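Local coordinates for protein Udp-n-acetylglucosamine pyrophosphorylase (PDB 4BQH) that probably catalyses the transfer of a uridylyl group from UTP to N-acetyl-alpha-D-glucosamine 1-phosphate, giving UDP-N-acetylglucosamine and diphosphate, at residues G17-H22 against D50-N55; R59-I64 against T378-A383; Y216-G221 against M395-E400; W328-Y333 against F402-F407. One frame throughout, in Å; residues are numbered along the deposited sequence.

Contact 1: residues G17-H22 against D50-N55; sequences GANQDH and DFRHFN. With 9VU ((3S)-3-[2-(1,3-benzodioxol-5-yl)-2-oxidanylidene-ethyl]-4-bromanyl-5-methyl-3-oxidanyl-1H-indol-2-one), chain C.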
# COMPACT_ATOMS: atom_id res chain seq x y z
N GLY A 17 24.75 -16.82 -20.34
CA GLY A 17 24.28 -18.13 -19.87
C GLY A 17 22.84 -18.12 -19.40
O GLY A 17 22.38 -19.07 -18.76
N ALA A 18 22.11 -17.05 -19.74
CA ALA A 18 20.70 -16.87 -19.29
C ALA A 18 19.61 -17.37 -20.26
O ALA A 18 18.41 -17.17 -20.02
CB ALA A 18 20.46 -15.41 -18.93
N ASN A 19 20.01 -18.04 -21.34
CA ASN A 19 19.08 -18.54 -22.35
C ASN A 19 18.26 -17.42 -23.00
O ASN A 19 17.13 -17.63 -23.45
CB ASN A 19 18.16 -19.64 -21.77
CG ASN A 19 18.85 -20.98 -21.69
OD1 ASN A 19 18.67 -21.72 -20.73
ND2 ASN A 19 19.65 -21.30 -22.71
N GLN A 20 18.84 -16.22 -23.06
CA GLN A 20 18.17 -15.08 -23.67
C GLN A 20 19.17 -14.40 -24.61
O GLN A 20 19.38 -13.18 -24.56
CB GLN A 20 17.65 -14.12 -22.57
CG GLN A 20 16.53 -14.75 -21.72
CD GLN A 20 15.23 -14.97 -22.47
OE1 GLN A 20 14.99 -14.38 -23.52
NE2 GLN A 20 14.37 -15.84 -21.94
N ASP A 21 19.78 -15.20 -25.46
CA ASP A 21 20.95 -14.73 -26.21
C ASP A 21 20.69 -13.58 -27.18
O ASP A 21 21.62 -12.84 -27.53
CB ASP A 21 21.62 -15.90 -26.93
CG ASP A 21 22.39 -16.80 -25.99
OD1 ASP A 21 22.59 -16.45 -24.80
OD2 ASP A 21 22.81 -17.89 -26.46
N HIS A 22 19.44 -13.42 -27.62
CA HIS A 22 19.09 -12.28 -28.49
C HIS A 22 19.29 -10.94 -27.80
O HIS A 22 19.65 -9.95 -28.44
CB HIS A 22 17.68 -12.44 -29.05
CG HIS A 22 16.60 -12.48 -27.99
ND1 HIS A 22 16.51 -13.47 -27.07
CD2 HIS A 22 15.55 -11.59 -27.71
CE1 HIS A 22 15.47 -13.22 -26.25
NE2 HIS A 22 14.87 -12.08 -26.65
N ASP A 50 17.10 -11.69 -11.82
CA ASP A 50 17.89 -12.86 -12.18
C ASP A 50 17.22 -13.51 -13.39
O ASP A 50 16.18 -14.14 -13.28
CB ASP A 50 17.94 -13.81 -10.96
CG ASP A 50 18.76 -15.07 -11.19
OD1 ASP A 50 18.96 -15.53 -12.33
OD2 ASP A 50 19.18 -15.65 -10.18
N PHE A 51 17.82 -13.30 -14.57
CA PHE A 51 17.17 -13.72 -15.81
C PHE A 51 17.03 -15.23 -15.92
O PHE A 51 15.99 -15.71 -16.36
CB PHE A 51 17.88 -13.09 -17.03
CG PHE A 51 17.63 -11.61 -17.16
CD1 PHE A 51 16.46 -11.14 -17.76
CD2 PHE A 51 18.54 -10.68 -16.65
CE1 PHE A 51 16.21 -9.78 -17.85
CE2 PHE A 51 18.30 -9.32 -16.74
CZ PHE A 51 17.14 -8.86 -17.35
N ARG A 52 18.03 -15.99 -15.47
CA ARG A 52 17.88 -17.46 -15.46
C ARG A 52 16.72 -17.91 -14.58
O ARG A 52 15.93 -18.76 -14.96
CB ARG A 52 19.14 -18.14 -14.95
CG ARG A 52 20.26 -18.21 -15.96
CD ARG A 52 21.46 -18.97 -15.39
NE ARG A 52 21.16 -20.39 -15.18
CZ ARG A 52 21.19 -21.33 -16.11
NH1 ARG A 52 21.51 -21.04 -17.37
NH2 ARG A 52 20.91 -22.60 -15.79
N HIS A 53 16.65 -17.33 -13.38
CA HIS A 53 15.56 -17.61 -12.46
C HIS A 53 14.23 -17.33 -13.12
O HIS A 53 13.29 -18.11 -13.00
CB HIS A 53 15.72 -16.80 -11.18
CG HIS A 53 14.52 -16.87 -10.28
ND1 HIS A 53 14.09 -18.03 -9.74
CD2 HIS A 53 13.63 -15.88 -9.87
CE1 HIS A 53 12.98 -17.80 -9.01
NE2 HIS A 53 12.72 -16.48 -9.07
N PHE A 54 14.13 -16.23 -13.86
CA PHE A 54 12.84 -15.92 -14.50
C PHE A 54 12.41 -16.87 -15.63
O PHE A 54 11.20 -16.99 -15.89
CB PHE A 54 12.75 -14.45 -14.89
CG PHE A 54 12.15 -13.61 -13.79
CD1 PHE A 54 10.75 -13.58 -13.61
CD2 PHE A 54 12.96 -12.90 -12.89
CE1 PHE A 54 10.18 -12.83 -12.59
CE2 PHE A 54 12.39 -12.14 -11.86
CZ PHE A 54 11.00 -12.12 -11.70
N ASN A 55 13.36 -17.53 -16.28
CA ASN A 55 12.97 -18.64 -17.17
C ASN A 55 12.22 -19.74 -16.41
O ASN A 55 11.22 -20.26 -16.90
CB ASN A 55 14.19 -19.24 -17.88
CG ASN A 55 14.94 -18.22 -18.73
OD1 ASN A 55 14.35 -17.31 -19.33
ND2 ASN A 55 16.26 -18.39 -18.79
OAN 9VU C . 15.03 -12.13 -9.94
CAH 9VU C . 15.12 -11.76 -8.75
NAG 9VU C . 16.19 -11.14 -8.25
CAC 9VU C . 15.98 -10.91 -6.92
CAB 9VU C . 16.79 -10.34 -6.03
CAA 9VU C . 16.45 -10.20 -4.67
CAF 9VU C . 15.21 -10.68 -4.26
CAJ 9VU C . 14.81 -10.56 -2.88
CAE 9VU C . 14.38 -11.28 -5.24
BRA 9VU C . 12.67 -11.86 -4.65
CAD 9VU C . 14.75 -11.39 -6.55
CAI 9VU C . 14.16 -11.95 -7.73
OAL 9VU C . 14.03 -13.37 -7.58
CAM 9VU C . 12.72 -11.47 -8.06
CAO 9VU C . 12.65 -9.98 -8.47
OAP 9VU C . 13.71 -9.38 -8.67
CAQ 9VU C . 11.36 -9.40 -8.65
CAV 9VU C . 10.18 -9.99 -8.18
CAU 9VU C . 8.98 -9.43 -8.37
OAY 9VU C . 7.75 -9.87 -7.97
CAX 9VU C . 6.82 -9.11 -8.79
OAW 9VU C . 7.53 -7.89 -9.05
CAT 9VU C . 8.85 -8.26 -9.00
CAS 9VU C . 9.93 -7.62 -9.47
CAR 9VU C . 11.21 -8.16 -9.30
O HOH W 1 17.27 -21.04 -17.83

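Contact 2: residues R59-I64 against T378-A383; sequences RESLEI and TQYHAA. With 9VU ((3S)-3-[2-(1,3-benzodioxol-5-yl)-2-oxidanylidene-ethyl]-4-bromanyl-5-methyl-3-oxidanyl-1H-indol-2-one), chain C.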
# COMPACT_ATOMS: atom_id res chain seq x y z
N ARG A 59 8.24 -20.86 -16.82
CA ARG A 59 7.87 -22.24 -17.08
C ARG A 59 6.83 -22.75 -16.08
O ARG A 59 5.80 -23.32 -16.47
CB ARG A 59 9.11 -23.11 -17.02
CG ARG A 59 8.88 -24.53 -17.50
CD ARG A 59 10.15 -25.32 -17.29
NE ARG A 59 10.00 -26.71 -17.70
CZ ARG A 59 11.03 -27.54 -17.75
NH1 ARG A 59 12.23 -27.11 -17.40
NH2 ARG A 59 10.85 -28.80 -18.13
N GLU A 60 7.09 -22.51 -14.79
CA GLU A 60 6.21 -22.97 -13.73
C GLU A 60 4.89 -22.22 -13.73
O GLU A 60 3.81 -22.83 -13.61
CB GLU A 60 6.87 -22.86 -12.35
CG GLU A 60 5.88 -23.06 -11.21
CD GLU A 60 6.32 -24.05 -10.15
OE1 GLU A 60 7.53 -24.27 -9.98
OE2 GLU A 60 5.44 -24.61 -9.46
N SER A 61 4.97 -20.90 -13.89
CA SER A 61 3.76 -20.07 -13.88
C SER A 61 2.82 -20.45 -15.03
O SER A 61 1.61 -20.43 -14.85
CB SER A 61 4.09 -18.58 -13.92
OG SER A 61 4.95 -18.25 -12.84
N LEU A 62 3.37 -20.80 -16.18
CA LEU A 62 2.54 -21.29 -17.28
C LEU A 62 1.85 -22.61 -16.93
O LEU A 62 0.66 -22.76 -17.21
CB LEU A 62 3.34 -21.45 -18.59
CG LEU A 62 3.67 -20.14 -19.33
CD1 LEU A 62 4.66 -20.38 -20.46
CD2 LEU A 62 2.42 -19.41 -19.83
N GLU A 63 2.59 -23.55 -16.32
CA GLU A 63 2.01 -24.84 -15.88
C GLU A 63 0.83 -24.69 -14.91
O GLU A 63 -0.21 -25.34 -15.07
CB GLU A 63 3.07 -25.72 -15.22
CG GLU A 63 4.07 -26.29 -16.18
CD GLU A 63 3.41 -27.13 -17.25
OE1 GLU A 63 2.80 -28.17 -16.90
OE2 GLU A 63 3.50 -26.74 -18.43
N ILE A 64 1.01 -23.81 -13.92
CA ILE A 64 0.01 -23.53 -12.88
C ILE A 64 -1.30 -22.96 -13.44
O ILE A 64 -2.38 -23.29 -12.94
CB ILE A 64 0.60 -22.58 -11.81
CG1 ILE A 64 1.45 -23.37 -10.82
CG2 ILE A 64 -0.48 -21.76 -11.10
CD1 ILE A 64 2.40 -22.51 -10.02
N THR A 378 8.73 -19.65 -7.57
CA THR A 378 8.45 -19.66 -9.00
C THR A 378 6.98 -19.64 -9.35
O THR A 378 6.66 -19.66 -10.54
CB THR A 378 9.07 -20.89 -9.70
OG1 THR A 378 8.68 -22.05 -8.98
CG2 THR A 378 10.59 -20.80 -9.71
N GLN A 379 6.11 -19.55 -8.35
CA GLN A 379 4.64 -19.59 -8.56
C GLN A 379 4.04 -18.20 -8.78
O GLN A 379 3.20 -17.72 -8.00
CB GLN A 379 3.97 -20.35 -7.41
CG GLN A 379 4.49 -21.78 -7.35
CD GLN A 379 3.69 -22.68 -6.42
OE1 GLN A 379 2.85 -22.22 -5.64
NE2 GLN A 379 3.96 -23.99 -6.50
N TYR A 380 4.44 -17.57 -9.88
CA TYR A 380 3.88 -16.26 -10.22
C TYR A 380 2.57 -16.44 -10.96
O TYR A 380 2.18 -17.56 -11.32
CB TYR A 380 4.87 -15.46 -11.09
CG TYR A 380 6.07 -14.84 -10.39
CD1 TYR A 380 6.92 -15.61 -9.58
CD2 TYR A 380 6.38 -13.50 -10.57
CE1 TYR A 380 8.04 -15.06 -8.97
CE2 TYR A 380 7.49 -12.93 -9.96
CZ TYR A 380 8.32 -13.71 -9.17
OH TYR A 380 9.43 -13.17 -8.57
N HIS A 381 1.88 -15.32 -11.18
CA HIS A 381 0.62 -15.29 -11.89
C HIS A 381 0.87 -14.89 -13.32
O HIS A 381 1.31 -13.76 -13.59
CB HIS A 381 -0.31 -14.29 -11.22
CG HIS A 381 -0.68 -14.66 -9.81
ND1 HIS A 381 0.15 -14.42 -8.75
CD2 HIS A 381 -1.83 -15.23 -9.29
CE1 HIS A 381 -0.44 -14.84 -7.62
NE2 HIS A 381 -1.65 -15.34 -7.94
N ALA A 382 0.62 -15.80 -14.26
CA ALA A 382 0.90 -15.56 -15.68
C ALA A 382 -0.39 -15.14 -16.37
O ALA A 382 -1.48 -15.69 -16.09
CB ALA A 382 1.44 -16.82 -16.33
N ALA A 383 -0.30 -14.18 -17.27
CA ALA A 383 -1.45 -13.76 -18.06
C ALA A 383 -1.01 -13.55 -19.50
O ALA A 383 0.08 -13.05 -19.74
CB ALA A 383 -2.05 -12.47 -17.49
OAN 9VU C . 15.03 -12.13 -9.94
CAH 9VU C . 15.12 -11.76 -8.75
NAG 9VU C . 16.19 -11.14 -8.25
CAC 9VU C . 15.98 -10.91 -6.92
CAB 9VU C . 16.79 -10.34 -6.03
CAA 9VU C . 16.45 -10.20 -4.67
CAF 9VU C . 15.21 -10.68 -4.26
CAJ 9VU C . 14.81 -10.56 -2.88
CAE 9VU C . 14.38 -11.28 -5.24
BRA 9VU C . 12.67 -11.86 -4.65
CAD 9VU C . 14.75 -11.39 -6.55
CAI 9VU C . 14.16 -11.95 -7.73
OAL 9VU C . 14.03 -13.37 -7.58
CAM 9VU C . 12.72 -11.47 -8.06
CAO 9VU C . 12.65 -9.98 -8.47
OAP 9VU C . 13.71 -9.38 -8.67
CAQ 9VU C . 11.36 -9.40 -8.65
CAV 9VU C . 10.18 -9.99 -8.18
CAU 9VU C . 8.98 -9.43 -8.37
OAY 9VU C . 7.75 -9.87 -7.97
CAX 9VU C . 6.82 -9.11 -8.79
OAW 9VU C . 7.53 -7.89 -9.05
CAT 9VU C . 8.85 -8.26 -9.00
CAS 9VU C . 9.93 -7.62 -9.47
CAR 9VU C . 11.21 -8.16 -9.30
O HOH W 2 6.74 -24.12 -6.84
O HOH W 3 0.26 -18.47 -13.24

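Contact 3: residues Y216-G221 against M395-E400; sequences YDENTG and MGIKLE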
# COMPACT_ATOMS: atom_id res chain seq x y z
N TYR A 216 7.25 -12.29 -22.00
CA TYR A 216 7.79 -13.45 -22.73
C TYR A 216 6.91 -13.96 -23.86
O TYR A 216 5.69 -13.95 -23.75
CB TYR A 216 7.99 -14.59 -21.72
CG TYR A 216 9.05 -14.29 -20.69
CD1 TYR A 216 8.75 -13.58 -19.52
CD2 TYR A 216 10.37 -14.72 -20.89
CE1 TYR A 216 9.74 -13.30 -18.59
CE2 TYR A 216 11.35 -14.45 -19.97
CZ TYR A 216 11.03 -13.74 -18.83
OH TYR A 216 12.01 -13.46 -17.95
N ASP A 217 7.54 -14.43 -24.93
CA ASP A 217 6.84 -15.24 -25.92
C ASP A 217 6.51 -16.60 -25.30
O ASP A 217 7.38 -17.25 -24.75
CB ASP A 217 7.72 -15.44 -27.16
CG ASP A 217 7.02 -16.26 -28.23
OD1 ASP A 217 6.03 -15.77 -28.81
OD2 ASP A 217 7.47 -17.39 -28.50
N GLU A 218 5.25 -17.02 -25.41
CA GLU A 218 4.76 -18.23 -24.75
C GLU A 218 5.38 -19.49 -25.34
O GLU A 218 5.80 -20.38 -24.61
CB GLU A 218 3.23 -18.30 -24.83
CG GLU A 218 2.60 -19.46 -24.06
CD GLU A 218 1.07 -19.42 -23.99
OE1 GLU A 218 0.45 -18.44 -24.46
OE2 GLU A 218 0.48 -20.38 -23.47
N ASN A 219 5.46 -19.54 -26.67
CA ASN A 219 5.99 -20.73 -27.35
C ASN A 219 7.48 -20.97 -27.21
O ASN A 219 7.89 -22.10 -27.05
CB ASN A 219 5.54 -20.75 -28.81
CG ASN A 219 4.04 -20.81 -28.95
OD1 ASN A 219 3.33 -21.24 -28.02
ND2 ASN A 219 3.53 -20.36 -30.08
N THR A 220 8.28 -19.91 -27.24
CA THR A 220 9.74 -20.03 -27.28
C THR A 220 10.40 -19.71 -25.93
O THR A 220 11.56 -20.08 -25.69
CB THR A 220 10.39 -19.11 -28.34
OG1 THR A 220 10.18 -17.73 -27.97
CG2 THR A 220 9.78 -19.35 -29.74
N GLY A 221 9.67 -19.01 -25.06
CA GLY A 221 10.25 -18.50 -23.81
C GLY A 221 11.23 -17.33 -23.96
O GLY A 221 11.89 -16.93 -22.98
N MET A 395 1.39 -11.35 -29.12
CA MET A 395 0.85 -11.98 -27.93
C MET A 395 2.03 -12.38 -27.05
O MET A 395 3.01 -12.92 -27.56
CB MET A 395 0.03 -13.23 -28.31
CG MET A 395 -1.29 -12.93 -29.02
SD MET A 395 -2.23 -11.54 -28.33
CE MET A 395 -2.86 -12.23 -26.79
N GLY A 396 1.96 -12.08 -25.76
CA GLY A 396 3.05 -12.45 -24.85
C GLY A 396 2.52 -12.76 -23.47
O GLY A 396 1.33 -12.62 -23.21
N ILE A 397 3.43 -13.16 -22.58
CA ILE A 397 3.06 -13.55 -21.21
C ILE A 397 3.62 -12.50 -20.26
O ILE A 397 4.81 -12.20 -20.31
CB ILE A 397 3.62 -14.94 -20.84
CG1 ILE A 397 3.12 -16.03 -21.82
CG2 ILE A 397 3.26 -15.29 -19.38
CD1 ILE A 397 1.61 -16.20 -21.83
N LYS A 398 2.75 -11.96 -19.40
CA LYS A 398 3.18 -11.06 -18.31
C LYS A 398 3.10 -11.82 -17.00
O LYS A 398 2.26 -12.70 -16.83
CB LYS A 398 2.32 -9.79 -18.29
CG LYS A 398 2.50 -8.95 -19.55
CD LYS A 398 1.94 -7.54 -19.34
CE LYS A 398 2.18 -6.64 -20.56
NZ LYS A 398 1.49 -5.32 -20.38
N LEU A 399 4.03 -11.55 -16.10
CA LEU A 399 4.13 -12.32 -14.86
C LEU A 399 4.00 -11.38 -13.69
O LEU A 399 4.63 -10.34 -13.68
CB LEU A 399 5.50 -13.00 -14.78
CG LEU A 399 5.72 -14.07 -15.86
CD1 LEU A 399 7.20 -14.44 -15.89
CD2 LEU A 399 4.87 -15.31 -15.59
N GLU A 400 3.20 -11.75 -12.70
CA GLU A 400 3.04 -10.87 -11.53
C GLU A 400 3.16 -11.67 -10.24
O GLU A 400 2.84 -12.85 -10.21
CB GLU A 400 1.66 -10.16 -11.57
CG GLU A 400 1.56 -9.12 -12.70
CD GLU A 400 0.19 -8.43 -12.80
OE1 GLU A 400 -0.80 -8.92 -12.22
OE2 GLU A 400 0.09 -7.40 -13.49
O HOH W 4 5.32 -13.38 -28.99
O HOH W 5 3.16 -15.66 -26.77

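Contact 4: residues W328-Y333 against F402-F407; sequences WGVVEY and FLFDLF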
# COMPACT_ATOMS: atom_id res chain seq x y z
N TRP A 328 -2.13 -19.53 4.33
CA TRP A 328 -2.99 -18.40 3.97
C TRP A 328 -2.61 -17.79 2.66
O TRP A 328 -1.42 -17.65 2.35
CB TRP A 328 -2.88 -17.33 5.05
CG TRP A 328 -3.61 -17.75 6.28
CD1 TRP A 328 -3.08 -18.31 7.43
CD2 TRP A 328 -5.06 -17.69 6.51
NE1 TRP A 328 -4.07 -18.58 8.35
CE2 TRP A 328 -5.28 -18.22 7.86
CE3 TRP A 328 -6.14 -17.23 5.77
CZ2 TRP A 328 -6.56 -18.31 8.41
CZ3 TRP A 328 -7.43 -17.33 6.34
CH2 TRP A 328 -7.62 -17.85 7.63
N GLY A 329 -3.62 -17.37 1.90
CA GLY A 329 -3.41 -16.74 0.63
C GLY A 329 -4.70 -16.09 0.14
O GLY A 329 -5.66 -15.95 0.90
N VAL A 330 -4.70 -15.69 -1.13
CA VAL A 330 -5.86 -15.02 -1.73
C VAL A 330 -6.28 -15.77 -2.98
O VAL A 330 -5.42 -16.16 -3.80
CB VAL A 330 -5.56 -13.55 -2.08
CG1 VAL A 330 -6.68 -12.90 -2.92
CG2 VAL A 330 -5.33 -12.73 -0.81
N VAL A 331 -7.58 -15.96 -3.12
CA VAL A 331 -8.12 -16.55 -4.35
C VAL A 331 -8.81 -15.43 -5.09
O VAL A 331 -9.75 -14.82 -4.56
CB VAL A 331 -9.12 -17.69 -4.06
CG1 VAL A 331 -9.88 -18.09 -5.33
CG2 VAL A 331 -8.39 -18.90 -3.47
N GLU A 332 -8.32 -15.14 -6.29
CA GLU A 332 -8.82 -14.04 -7.11
C GLU A 332 -10.18 -14.39 -7.71
O GLU A 332 -10.53 -15.57 -7.81
CB GLU A 332 -7.79 -13.68 -8.21
CG GLU A 332 -6.34 -13.48 -7.70
CD GLU A 332 -6.02 -12.07 -7.19
OE1 GLU A 332 -6.74 -11.53 -6.32
OE2 GLU A 332 -5.00 -11.50 -7.65
N TYR A 333 -10.95 -13.37 -8.10
CA TYR A 333 -12.31 -13.61 -8.57
C TYR A 333 -12.38 -14.54 -9.79
O TYR A 333 -13.33 -15.31 -9.92
CB TYR A 333 -13.05 -12.29 -8.86
CG TYR A 333 -14.55 -12.49 -9.13
CD1 TYR A 333 -15.44 -12.72 -8.08
CD2 TYR A 333 -15.06 -12.43 -10.44
CE1 TYR A 333 -16.80 -12.89 -8.33
CE2 TYR A 333 -16.41 -12.60 -10.70
CZ TYR A 333 -17.27 -12.84 -9.64
OH TYR A 333 -18.61 -13.00 -9.90
N PHE A 402 2.39 -11.01 -5.81
CA PHE A 402 1.79 -10.11 -4.82
C PHE A 402 2.26 -10.46 -3.42
O PHE A 402 2.73 -11.58 -3.19
CB PHE A 402 0.26 -10.21 -4.90
CG PHE A 402 -0.24 -9.97 -6.27
CD1 PHE A 402 -0.26 -8.67 -6.78
CD2 PHE A 402 -0.54 -11.03 -7.11
CE1 PHE A 402 -0.63 -8.44 -8.09
CE2 PHE A 402 -0.95 -10.80 -8.43
CZ PHE A 402 -0.99 -9.50 -8.91
N LEU A 403 2.17 -9.50 -2.50
CA LEU A 403 2.54 -9.74 -1.13
C LEU A 403 1.90 -11.04 -0.65
O LEU A 403 2.58 -11.88 -0.06
CB LEU A 403 2.14 -8.55 -0.25
CG LEU A 403 3.12 -7.40 -0.49
CD1 LEU A 403 2.45 -6.05 -0.43
CD2 LEU A 403 4.20 -7.51 0.55
N PHE A 404 0.62 -11.25 -0.96
CA PHE A 404 -0.10 -12.43 -0.46
C PHE A 404 0.47 -13.76 -0.94
O PHE A 404 0.21 -14.79 -0.33
CB PHE A 404 -1.63 -12.38 -0.67
CG PHE A 404 -2.08 -12.41 -2.12
CD1 PHE A 404 -1.98 -13.58 -2.89
CD2 PHE A 404 -2.63 -11.26 -2.71
CE1 PHE A 404 -2.38 -13.60 -4.22
CE2 PHE A 404 -3.06 -11.29 -4.05
CZ PHE A 404 -2.94 -12.46 -4.79
N ASP A 405 1.24 -13.76 -2.02
CA ASP A 405 1.83 -15.02 -2.49
C ASP A 405 2.87 -15.53 -1.49
O ASP A 405 3.21 -16.72 -1.50
CB ASP A 405 2.50 -14.80 -3.86
CG ASP A 405 1.48 -14.67 -4.99
OD1 ASP A 405 0.56 -15.53 -5.11
OD2 ASP A 405 1.64 -13.74 -5.81
N LEU A 406 3.39 -14.62 -0.66
CA LEU A 406 4.41 -15.01 0.30
C LEU A 406 3.86 -15.32 1.69
O LEU A 406 4.62 -15.73 2.59
CB LEU A 406 5.50 -13.93 0.41
CG LEU A 406 6.47 -13.82 -0.79
CD1 LEU A 406 7.29 -15.08 -1.04
CD2 LEU A 406 5.70 -13.45 -2.04
N PHE A 407 2.56 -15.13 1.91
CA PHE A 407 2.05 -15.33 3.27
C PHE A 407 2.11 -16.79 3.71
O PHE A 407 2.07 -17.08 4.90
CB PHE A 407 0.62 -14.81 3.44
CG PHE A 407 0.48 -13.32 3.24
CD1 PHE A 407 1.57 -12.48 3.40
CD2 PHE A 407 -0.77 -12.77 2.95
CE1 PHE A 407 1.43 -11.09 3.22
CE2 PHE A 407 -0.92 -11.40 2.76
CZ PHE A 407 0.19 -10.57 2.89
O HOH W 6 0.48 -17.41 0.37
O HOH W 7 0.19 -19.11 5.82

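Contact 1: residues G17-H22 against D50-N55
Ala-18 and Arg-52 bring the two backbones nearest, CA to CA 4.8 Å, where the turn leading into helix 21-29 passes the first turn of helix 51-64. The turn presents carbonyl oxygens and the helix answers with side-chain donors. Arg-52 is long enough to bend back at chi3 (67°) and reach the chain with NH1, which gives a 2.6 Å bond to Gly-17 O; that oxygen lies in the guanidinium plane and its C=O points almost straight at the donor. On the way the aliphatic CG of Arg-52 packs 3.6 Å from Ala-18 CA. The small Ala-18 lets the chains come this close, its methyl resting on Phe-51 CB.

Asn-55 uses both ends of its amide. Asn-55 ND2 donates to Ala-18 O over 2.8 Å, arriving above the carbonyl plane, while OD1 accepts from Gln-20 NE2 at 3.0 Å with the two amide planes 36° apart. Gln-20 has further partners: its OE1 accepts from Ile-223 N, and NE2 is also shared with Gly-221 O. A water links Asn-55 ND2 to Asn-19 OD1.

Asp-50 is the N-cap of the helix, its OD1 taking His-53 N at 3.1 Å. Asp-50 N donates to inhibitor atom OAN over 2.8 Å, so this capped helix start, with His-53 and Phe-54, forms one wall of the inhibitor pocket.

Contact 2: residues R59-I64 against T378-A383
Ser-61 sits at the close-packed centre of this contact, its helix turned so that the small side chain faces the bend before strand 381-387. With OG beside its backbone N (chi1 -56°), Ser-61 points the hydroxyl at the bend: OG takes a weak bond from Tyr-380 N at 3.1 Å and is also bonded to Val-57 O one turn earlier in the helix. The small serine suits this close approach, since Ser-61 CB lies 3.4 Å from Tyr-380 O and 4.0 Å from Ala-382 CB. A water completes the join, donating to Ser-61 O and Tyr-380 O and accepting from Ala-382 N.

Toward solvent the contact becomes polar and looser. Glu-60 swings across Thr-378 at about a right angle, and Thr-378 OG1 donates to Glu-60 OE1 over 2.7 Å from well above the carboxylate plane. Glu-60 OE2 has a weak, long bond, 3.4 Å, from Gln-379 NE2; a water donates to OE2 and takes a weak bond from NE2. Gln-379 also binds Arg-408 through OE1, and its aliphatic part is crossed by Ile-64, whose CD1 is 3.5 Å from Gln-379 CG.

Gln-379 is the centre of an inverse gamma turn, and beyond this tight bend Tyr-380 reaches the inhibitor, with OH 3.3 Å from inhibitor atom CAV. The helix backs the turn that supplies a tyrosine to the inhibitor pocket.

Contact 3: residues Y216-G221 against M395-E400
Tyr-216 and Ile-397 face each other as a single antiparallel bridge, a hydrogen-bonded pair that attaches the loop after strand 213-214 to the edge of the two-stranded hairpin 381-387/394-400. Tyr-216 N donates to Ile-397 O at 3.0 Å, in the carbonyl plane on a lone pair, and Ile-397 N returns a bond of 2.7 Å to Tyr-216 O. Gly-396, with no side chain, suits the place beside this bridge, since Tyr-216 O lies close on the side where a CB would point.

The side chains then spread along the strand. Tyr-216 and Leu-399 cross at about a right angle, and a single methyl, Leu-399 CD1, meets the CD1-CE1 side of the ring, 3.9 Å from Tyr-216 CE1. The phenol also packs on Phe-54 and Leu-58 of helix 51-64, which suits a large, mostly apolar side chain. On the other flank Glu-218 runs obliquely across Ile-397. Its chain is extended, with CG anti to the backbone N (chi1 -175°), and the methylenes lie over CG1 and CD1 of Ile-397 while the carboxylate goes on to a salt bridge with Arg-384 of the neighbouring strand. Apolar stem and charged end therefore each find a suitable partner.

Where the chains diverge, two waters take over, both donating to Met-395 O; one accepts from Glu-218 N and the other donates to Asp-217 OD1. The loop itself is closed by an Asx motif: Asp-217 OD2 takes Thr-220 N at 2.9 Å and Thr-220 OG1 at 2.8 Å, from opposite faces of its carboxylate plane.

Contact 4: residues W328-Y333 against F402-F407
Strand 327-331 of a small antiparallel sheet lies here against the turn that follows strand 394-400, and the centre of the contact is a CH-pi interaction between Val-330 and Phe-404. The CB of Val-330 stands 3.5 Å from the ring centroid of Phe-404 and just 6° off the ring normal, over the middle of the face. Its methyl CG2 comes down beside the root of the ring, 3.5 Å from Phe-404 CG. A beta-branched valine suits this place, being broad while keeping to extended backbone. Phe-404 reaches the strand because CG lies between its backbone N and carbonyl carbon (chi1 66°), and Phe-402 CB lies over the opposite face, toward the rim, so carbon meets the ring on both sides.

No direct hydrogen bond joins the segments. The strand is outermost in its three-stranded sheet, with regular bonds to 320-324 on one edge (Gly-329 with Val-322, Val-331 with Val-320), and the turn packs against it. The turn is built within itself: Asp-405, Leu-406 and Phe-407 each bond through N to the O three residues back, and Phe-402 N donates to Asp-405 OD2 at 2.8 Å. Water fills in between: one molecule donates to both Trp-328 O and Phe-404 O, and a second accepts from Trp-328 N and donates to Phe-407 O.

At the far end Glu-332, bent at chi2, brings OE2 to the edge of the Phe-404 ring, 3.7 Å from CZ, with the carboxylate plane 79° from the ring plane. There the slightly positive ring hydrogens can favour an anionic oxygen.

Overall arrangement
Helix 51-64 is used by contacts 1 and 2, its capped start in the first and its last turns in the second, and both touch the inhibitor. Contacts 2 and 3 hold the two strands of one hairpin, paired through His-381 with Glu-400 and Ala-383 with Lys-398. Segment 402-407 of contact 4 follows 395-400 of contact 3 almost at once, with no other touch between these contacts; His-381 packs on Phe-402. Contact 4 has no exposed touching residue, and its centre is about 15 Å from the chain's centre, against about 31 Å for the centre of contact 1, where three of seven are exposed. Chemistry shifts accordingly, from amide and guanidinium bonds there to aromatic packing in contact 4.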